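PDB 3NIQ: guanidinopropionase from Pseudomonas aeruginosa, which hydrolyses 3-guanidinopropanoate to beta-alanine and urea with the help of two manganese ions in each subunit of a homohexamer. Local coordinates for residues Q264-V269 / M303-C308; V283-P288 / G293-V298. All coordinates share one frame; numbering follows the deposited sequence.

Contact 1: residues Q264-V269 / M303-C308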
ATOM      1  N   GLN A 264      12.317  -4.377  23.095  1.00 18.19           N
ATOM      2  CA  GLN A 264      13.693  -4.209  23.574  1.00 18.12           C
ATOM      3  C   GLN A 264      14.113  -2.732  23.661  1.00 18.25           C
ATOM      4  O   GLN A 264      14.755  -2.327  24.629  1.00 17.86           O
ATOM      5  CB  GLN A 264      14.660  -4.991  22.690  1.00 18.47           C
ATOM      6  CG  GLN A 264      14.660  -6.485  22.961  1.00 18.68           C
ATOM      7  CD  GLN A 264      15.367  -7.245  21.875  1.00 19.90           C
ATOM      8  OE1 GLN A 264      15.526  -6.762  20.739  1.00 19.27           O
ATOM      9  NE2 GLN A 264      15.811  -8.447  22.212  1.00 19.68           N
ATOM     10  N   ALA A 265      13.735  -1.935  22.661  1.00 16.26           N
ATOM     11  CA  ALA A 265      14.053  -0.493  22.666  1.00 17.16           C
ATOM     12  C   ALA A 265      13.407   0.251  23.836  1.00 16.94           C
ATOM     13  O   ALA A 265      14.040   1.106  24.470  1.00 18.06           O
ATOM     14  CB  ALA A 265      13.676   0.163  21.325  1.00 15.79           C
ATOM     15  N   GLN A 266      12.158  -0.081  24.137  1.00 17.07           N
ATOM     16  CA  GLN A 266      11.461   0.519  25.272  1.00 18.66           C
ATOM     17  C   GLN A 266      12.153   0.132  26.576  1.00 19.23           C
ATOM     18  O   GLN A 266      12.358   0.971  27.449  1.00 19.57           O
ATOM     19  CB  GLN A 266       9.992   0.086  25.306  1.00 18.16           C
ATOM     20  CG  GLN A 266       9.093   0.771  24.268  1.00 17.70           C
ATOM     21  CD  GLN A 266       7.666   0.253  24.327  1.00 19.24           C
ATOM     22  OE1 GLN A 266       7.432  -0.942  24.191  1.00 18.34           O
ATOM     23  NE2 GLN A 266       6.703   1.156  24.520  1.00 18.64           N
ATOM     24  N   GLN A 267      12.510  -1.138  26.710  1.00 20.02           N
ATOM     25  CA  GLN A 267      13.179  -1.601  27.933  1.00 21.36           C
ATOM     26  C   GLN A 267      14.533  -0.906  28.102  1.00 20.79           C
ATOM     27  O   GLN A 267      14.904  -0.496  29.200  1.00 20.62           O
ATOM     28  CB  GLN A 267      13.391  -3.120  27.913  1.00 21.24           C
ATOM     29  CG  GLN A 267      12.082  -3.938  27.903  1.00 24.86           C
ATOM     30  CD  GLN A 267      12.318  -5.434  27.650  1.00 30.55           C
ATOM     31  OE1 GLN A 267      13.180  -5.828  26.850  1.00 30.70           O
ATOM     32  NE2 GLN A 267      11.532  -6.268  28.308  1.00 34.86           N
ATOM     33  N   LEU A 268      15.279  -0.764  27.016  1.00 19.77           N
ATOM     34  CA  LEU A 268      16.597  -0.125  27.138  1.00 20.62           C
ATOM     35  C   LEU A 268      16.463   1.350  27.508  1.00 20.14           C
ATOM     36  O   LEU A 268      17.173   1.845  28.395  1.00 20.14           O
ATOM     37  CB  LEU A 268      17.402  -0.316  25.858  1.00 20.43           C
ATOM     38  CG  LEU A 268      17.796  -1.781  25.643  1.00 21.29           C
ATOM     39  CD1 LEU A 268      18.196  -2.015  24.197  1.00 18.92           C
ATOM     40  CD2 LEU A 268      18.960  -2.151  26.567  1.00 20.22           C
ATOM     41  N   VAL A 269      15.540   2.053  26.851  1.00 19.84           N
ATOM     42  CA  VAL A 269      15.350   3.475  27.131  1.00 18.49           C
ATOM     43  C   VAL A 269      14.852   3.710  28.573  1.00 19.67           C
ATOM     44  O   VAL A 269      15.361   4.582  29.284  1.00 19.75           O
ATOM     45  CB  VAL A 269      14.439   4.149  26.062  1.00 18.17           C
ATOM     46  CG1 VAL A 269      14.001   5.530  26.510  1.00 18.70           C
ATOM     47  CG2 VAL A 269      15.204   4.252  24.762  1.00 15.75           C
ATOM     48  N   MET A 303       9.613   8.842  21.472  1.00 16.09           N
ATOM     49  CA  MET A 303       9.651  10.246  21.856  1.00 16.44           C
ATOM     50  C   MET A 303       9.035  10.409  23.251  1.00 16.81           C
ATOM     51  O   MET A 303       9.627  11.041  24.137  1.00 16.09           O
ATOM     52  CB  MET A 303       8.864  11.086  20.845  1.00 17.50           C
ATOM     53  CG  MET A 303       8.976  12.607  21.081  1.00 17.35           C
ATOM     54  SD  MET A 303       8.116  13.561  19.837  1.00 20.04           S
ATOM     55  CE  MET A 303       8.895  15.165  20.079  1.00 19.84           C
ATOM     56  N   PHE A 304       7.851   9.824  23.444  1.00 17.46           N
ATOM     57  CA  PHE A 304       7.224   9.844  24.766  1.00 19.02           C
ATOM     58  C   PHE A 304       8.082   9.160  25.839  1.00 19.41           C
ATOM     59  O   PHE A 304       8.204   9.680  26.952  1.00 21.11           O
ATOM     60  CB  PHE A 304       5.831   9.218  24.731  1.00 19.38           C
ATOM     61  CG  PHE A 304       5.106   9.314  26.046  1.00 19.97           C
ATOM     62  CD1 PHE A 304       4.545  10.516  26.458  1.00 20.45           C
ATOM     63  CD2 PHE A 304       5.003   8.213  26.884  1.00 22.34           C
ATOM     64  CE1 PHE A 304       3.901  10.628  27.679  1.00 20.52           C
ATOM     65  CE2 PHE A 304       4.330   8.325  28.130  1.00 21.26           C
ATOM     66  CZ  PHE A 304       3.787   9.519  28.501  1.00 21.46           C
ATOM     67  N   GLU A 305       8.656   7.993  25.531  1.00 18.85           N
ATOM     68  CA  GLU A 305       9.499   7.294  26.514  1.00 19.22           C
ATOM     69  C   GLU A 305      10.629   8.236  26.967  1.00 18.93           C
ATOM     70  O   GLU A 305      10.918   8.343  28.154  1.00 19.76           O
ATOM     71  CB  GLU A 305      10.126   6.020  25.939  1.00 18.50           C
ATOM     72  CG  GLU A 305       9.149   4.966  25.422  1.00 19.20           C
ATOM     73  CD  GLU A 305       8.558   4.132  26.537  1.00 20.95           C
ATOM     74  OE1 GLU A 305       9.117   4.141  27.660  1.00 19.75           O
ATOM     75  OE2 GLU A 305       7.526   3.476  26.289  1.00 19.50           O
ATOM     76  N   LEU A 306      11.252   8.902  25.999  1.00 18.40           N
ATOM     77  CA  LEU A 306      12.361   9.833  26.247  1.00 17.44           C
ATOM     78  C   LEU A 306      11.916  11.100  26.971  1.00 18.64           C
ATOM     79  O   LEU A 306      12.653  11.628  27.815  1.00 18.28           O
ATOM     80  CB  LEU A 306      13.031  10.222  24.930  1.00 16.34           C
ATOM     81  CG  LEU A 306      13.839   9.131  24.247  1.00 13.98           C
ATOM     82  CD1 LEU A 306      14.136   9.553  22.802  1.00 15.16           C
ATOM     83  CD2 LEU A 306      15.117   8.814  25.010  1.00 15.35           C
ATOM     84  N   LEU A 307      10.712  11.582  26.638  1.00 18.42           N
ATOM     85  CA  LEU A 307      10.154  12.766  27.275  1.00 18.89           C
ATOM     86  C   LEU A 307      10.045  12.558  28.784  1.00 18.91           C
ATOM     87  O   LEU A 307      10.356  13.444  29.573  1.00 19.39           O
ATOM     88  CB  LEU A 307       8.772  13.106  26.695  1.00 16.96           C
ATOM     89  CG  LEU A 307       7.899  14.109  27.461  1.00 19.72           C
ATOM     90  CD1 LEU A 307       8.614  15.456  27.646  1.00 20.57           C
ATOM     91  CD2 LEU A 307       6.566  14.335  26.749  1.00 18.22           C
ATOM     92  N   CYS A 308       9.589  11.382  29.177  1.00 19.51           N
ATOM     93  CA  CYS A 308       9.403  11.102  30.590  1.00 20.80           C
ATOM     94  C   CYS A 308      10.720  11.245  31.334  1.00 20.80           C
ATOM     95  O   CYS A 308      10.754  11.769  32.445  1.00 20.71           O
ATOM     96  CB  CYS A 308       8.798   9.714  30.798  1.00 20.26           C
ATOM     97  SG  CYS A 308       7.061   9.635  30.240  1.00 22.52           S
TER
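V269 makes the close-packed part of this buried contact: its CG1 methyl lies 3.8 Å from CD2 of L306 and 3.9 Å from CB of E305. With CG1 anti to the backbone N, that methyl makes both of these contacts, and the V269 and L306 side chains meet at about a right angle. L306 also rests on L120 of strand 118-123, which ties this apolar side to the sheet. The segments 264-269 and 303-308, of helices 262-270 and 294-317, run nearly parallel, their axes 10° apart and 10.2 Å at closest approach; they lie side by side against the parallel sheet of the three-layer alpha-beta-alpha arginase fold. The other side is polar and less closely interlocked: there a single hydrogen bond joins the segments. Q266 NE2 gives it to OE2 of E305 at 3.0 Å, well off straight (137°) and from above the carboxylate plane, the amide and carboxylate being turned 83° against each other. A bend at chi2 turns the E305 carboxylate across the end of the extended Q266. OE1 of this carboxylate accepts a hydrogen bond from H72 and forms a salt bridge with R270, while Q266 packs on G258 of a second subunit.

Contact 2: residues V283-P288 / G293-V298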
ATOM      1  N   VAL A 283      15.502   9.901  15.212  1.00 15.90           N
ATOM      2  CA  VAL A 283      15.818  10.310  13.837  1.00 15.20           C
ATOM      3  C   VAL A 283      15.583   9.178  12.852  1.00 14.82           C
ATOM      4  O   VAL A 283      15.394   8.056  13.272  1.00 14.77           O
ATOM      5  CB  VAL A 283      17.280  10.787  13.718  1.00 15.34           C
ATOM      6  CG1 VAL A 283      17.487  12.011  14.582  1.00 15.19           C
ATOM      7  CG2 VAL A 283      18.282   9.643  14.081  1.00 13.35           C
ATOM      8  N   GLU A 284      15.563   9.533  11.565  1.00 15.56           N
ATOM      9  CA  GLU A 284      15.491   8.619  10.407  1.00 15.51           C
ATOM     10  C   GLU A 284      14.100   8.005  10.169  1.00 15.79           C
ATOM     11  O   GLU A 284      13.970   7.057   9.387  1.00 16.00           O
ATOM     12  CB  GLU A 284      16.591   7.512  10.452  1.00 14.08           C
ATOM     13  CG  GLU A 284      18.046   8.014  10.423  1.00 17.20           C
ATOM     14  CD  GLU A 284      18.464   8.593   9.066  1.00 20.42           C
ATOM     15  OE1 GLU A 284      17.657   8.569   8.103  1.00 22.93           O
ATOM     16  OE2 GLU A 284      19.592   9.109   8.967  1.00 18.21           O
ATOM     17  N   VAL A 285      13.063   8.529  10.818  1.00 16.05           N
ATOM     18  CA  VAL A 285      11.698   8.173  10.387  1.00 16.30           C
ATOM     19  C   VAL A 285      11.463   8.715   8.978  1.00 16.59           C
ATOM     20  O   VAL A 285      11.568   9.907   8.754  1.00 17.11           O
ATOM     21  CB  VAL A 285      10.600   8.710  11.331  1.00 16.39           C
ATOM     22  CG1 VAL A 285       9.200   8.329  10.807  1.00 15.74           C
ATOM     23  CG2 VAL A 285      10.785   8.125  12.776  1.00 13.78           C
ATOM     24  N   SER A 286      11.152   7.836   8.031  1.00 17.82           N
ATOM     25  CA  SER A 286      11.024   8.248   6.635  1.00 17.04           C
ATOM     26  C   SER A 286       9.648   7.840   6.072  1.00 16.71           C
ATOM     27  O   SER A 286       9.471   6.732   5.572  1.00 15.64           O
ATOM     28  CB  SER A 286      12.177   7.677   5.805  1.00 17.77           C
ATOM     29  OG  SER A 286      12.106   8.116   4.457  1.00 15.93           O
ATOM     30  N   PRO A 287       8.659   8.743   6.187  1.00 15.87           N
ATOM     31  CA  PRO A 287       7.262   8.440   5.813  1.00 15.80           C
ATOM     32  C   PRO A 287       7.021   7.858   4.403  1.00 16.86           C
ATOM     33  O   PRO A 287       6.159   6.984   4.265  1.00 16.75           O
ATOM     34  CB  PRO A 287       6.542   9.782   6.005  1.00 15.65           C
ATOM     35  CG  PRO A 287       7.290  10.393   7.194  1.00 15.47           C
ATOM     36  CD  PRO A 287       8.772  10.016   6.927  1.00 15.09           C
ATOM     37  N   PRO A 288       7.788   8.289   3.382  1.00 17.96           N
ATOM     38  CA  PRO A 288       7.583   7.665   2.066  1.00 19.29           C
ATOM     39  C   PRO A 288       7.892   6.164   2.040  1.00 20.45           C
ATOM     40  O   PRO A 288       7.435   5.472   1.149  1.00 21.62           O
ATOM     41  CB  PRO A 288       8.560   8.425   1.157  1.00 19.15           C
ATOM     42  CG  PRO A 288       8.751   9.735   1.820  1.00 18.29           C
ATOM     43  CD  PRO A 288       8.762   9.399   3.299  1.00 18.02           C
ATOM     44  N   GLY A 293       1.844   4.336   8.672  1.00 20.48           N
ATOM     45  CA  GLY A 293       2.375   5.113   9.793  1.00 19.77           C
ATOM     46  C   GLY A 293       2.986   4.308  10.945  1.00 18.31           C
ATOM     47  O   GLY A 293       3.115   4.827  12.041  1.00 18.77           O
ATOM     48  N   ALA A 294       3.357   3.051  10.706  1.00 17.76           N
ATOM     49  CA  ALA A 294       3.942   2.201  11.759  1.00 16.98           C
ATOM     50  C   ALA A 294       5.149   2.846  12.423  1.00 16.42           C
ATOM     51  O   ALA A 294       5.267   2.835  13.652  1.00 17.30           O
ATOM     52  CB  ALA A 294       4.343   0.790  11.202  1.00 15.69           C
ATOM     53  N   THR A 295       6.041   3.405  11.605  1.00 15.75           N
ATOM     54  CA  THR A 295       7.337   3.911  12.074  1.00 15.24           C
ATOM     55  C   THR A 295       7.142   5.271  12.759  1.00 16.24           C
ATOM     56  O   THR A 295       7.810   5.601  13.766  1.00 16.07           O
ATOM     57  CB  THR A 295       8.358   4.003  10.893  1.00 15.60           C
ATOM     58  OG1 THR A 295       8.330   2.779  10.126  1.00 16.06           O
ATOM     59  CG2 THR A 295       9.807   4.210  11.400  1.00 15.37           C
ATOM     60  N   ALA A 296       6.232   6.060  12.202  1.00 15.52           N
ATOM     61  CA  ALA A 296       5.769   7.294  12.846  1.00 15.95           C
ATOM     62  C   ALA A 296       5.283   7.032  14.274  1.00 15.12           C
ATOM     63  O   ALA A 296       5.629   7.776  15.205  1.00 14.95           O
ATOM     64  CB  ALA A 296       4.652   7.945  12.011  1.00 14.92           C
ATOM     65  N   LEU A 297       4.483   5.987  14.445  1.00 14.94           N
ATOM     66  CA  LEU A 297       4.008   5.615  15.787  1.00 14.32           C
ATOM     67  C   LEU A 297       5.143   5.117  16.683  1.00 15.22           C
ATOM     68  O   LEU A 297       5.224   5.480  17.863  1.00 15.65           O
ATOM     69  CB  LEU A 297       2.873   4.584  15.712  1.00 14.07           C
ATOM     70  CG  LEU A 297       2.350   4.111  17.079  1.00 16.50           C
ATOM     71  CD1 LEU A 297       1.731   5.271  17.849  1.00 12.28           C
ATOM     72  CD2 LEU A 297       1.373   2.956  16.931  1.00 15.92           C
ATOM     73  N   VAL A 298       6.030   4.290  16.145  1.00 15.72           N
ATOM     74  CA  VAL A 298       7.220   3.902  16.902  1.00 16.34           C
ATOM     75  C   VAL A 298       7.992   5.177  17.311  1.00 17.15           C
ATOM     76  O   VAL A 298       8.403   5.328  18.455  1.00 18.08           O
ATOM     77  CB  VAL A 298       8.143   2.948  16.064  1.00 16.93           C
ATOM     78  CG1 VAL A 298       9.556   2.950  16.582  1.00 16.16           C
ATOM     79  CG2 VAL A 298       7.599   1.532  16.046  1.00 16.62           C
TER
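V285 meets the first turn of helix 294-317 through both methyls, two residues after the loop leaves the sheet at V283. V283 ends strand 277-283 and is tied by backbone hydrogen bonds to F239 and V241, on and just after the neighbouring strand 235-240. Next comes E284, in a left-handed backbone conformation (phi 75°), its carboxylate led away from the helix: OE2 accepts from the backbone N of H126, a manganese ligand, and is also hydrogen-bonded to H165 ND1. The chain then brings V285 to face the helix, its CA 6.3 Å from that of T295. CG1, anti to the backbone N (chi1 179°), lies 4.0 Å from N of A296 and 4.1 Å from its CA; CG2 sits 4.0 Å from O of T295, and CG2 of T295 is 4.2 Å from V285 CG1. This is van der Waals packing, without a hydrogen bond between the segments. The loop thus joins the C-terminal end of a central strand to the start of the last helix, at the C-terminal ends of the strands, where ureohydrolases of the arginase family carry their metal site. The CB of S286 points away from the helix, and its backbone bonds to G251, whose N also bonds to T295 OG1. G293 occupies the N-cap position, and D290 receives a bond from A296 N while pairing with T295 OG1.

Overall arrangement
Helix 294-317 serves both contacts: its first turn packs against 283-288 in contact 2, and residues 303-308 lie beside helix 262-270 in contact 1. In sequence, both segments of contact 2 fall between those of contact 1; the centres of the two contacts are 16 Å apart, and their nearest atoms, about 5 Å apart, do not touch. Contact 2 is nearer the metal site, with the V285 side chain about 11 Å from a manganese ion and about 8 Å from that of the ligand D240. In contact 1 the L306 side chain is about 13 Å from a manganese ion and about 10 Å from that of H126. Both contacts also touch a second subunit of the hexamer.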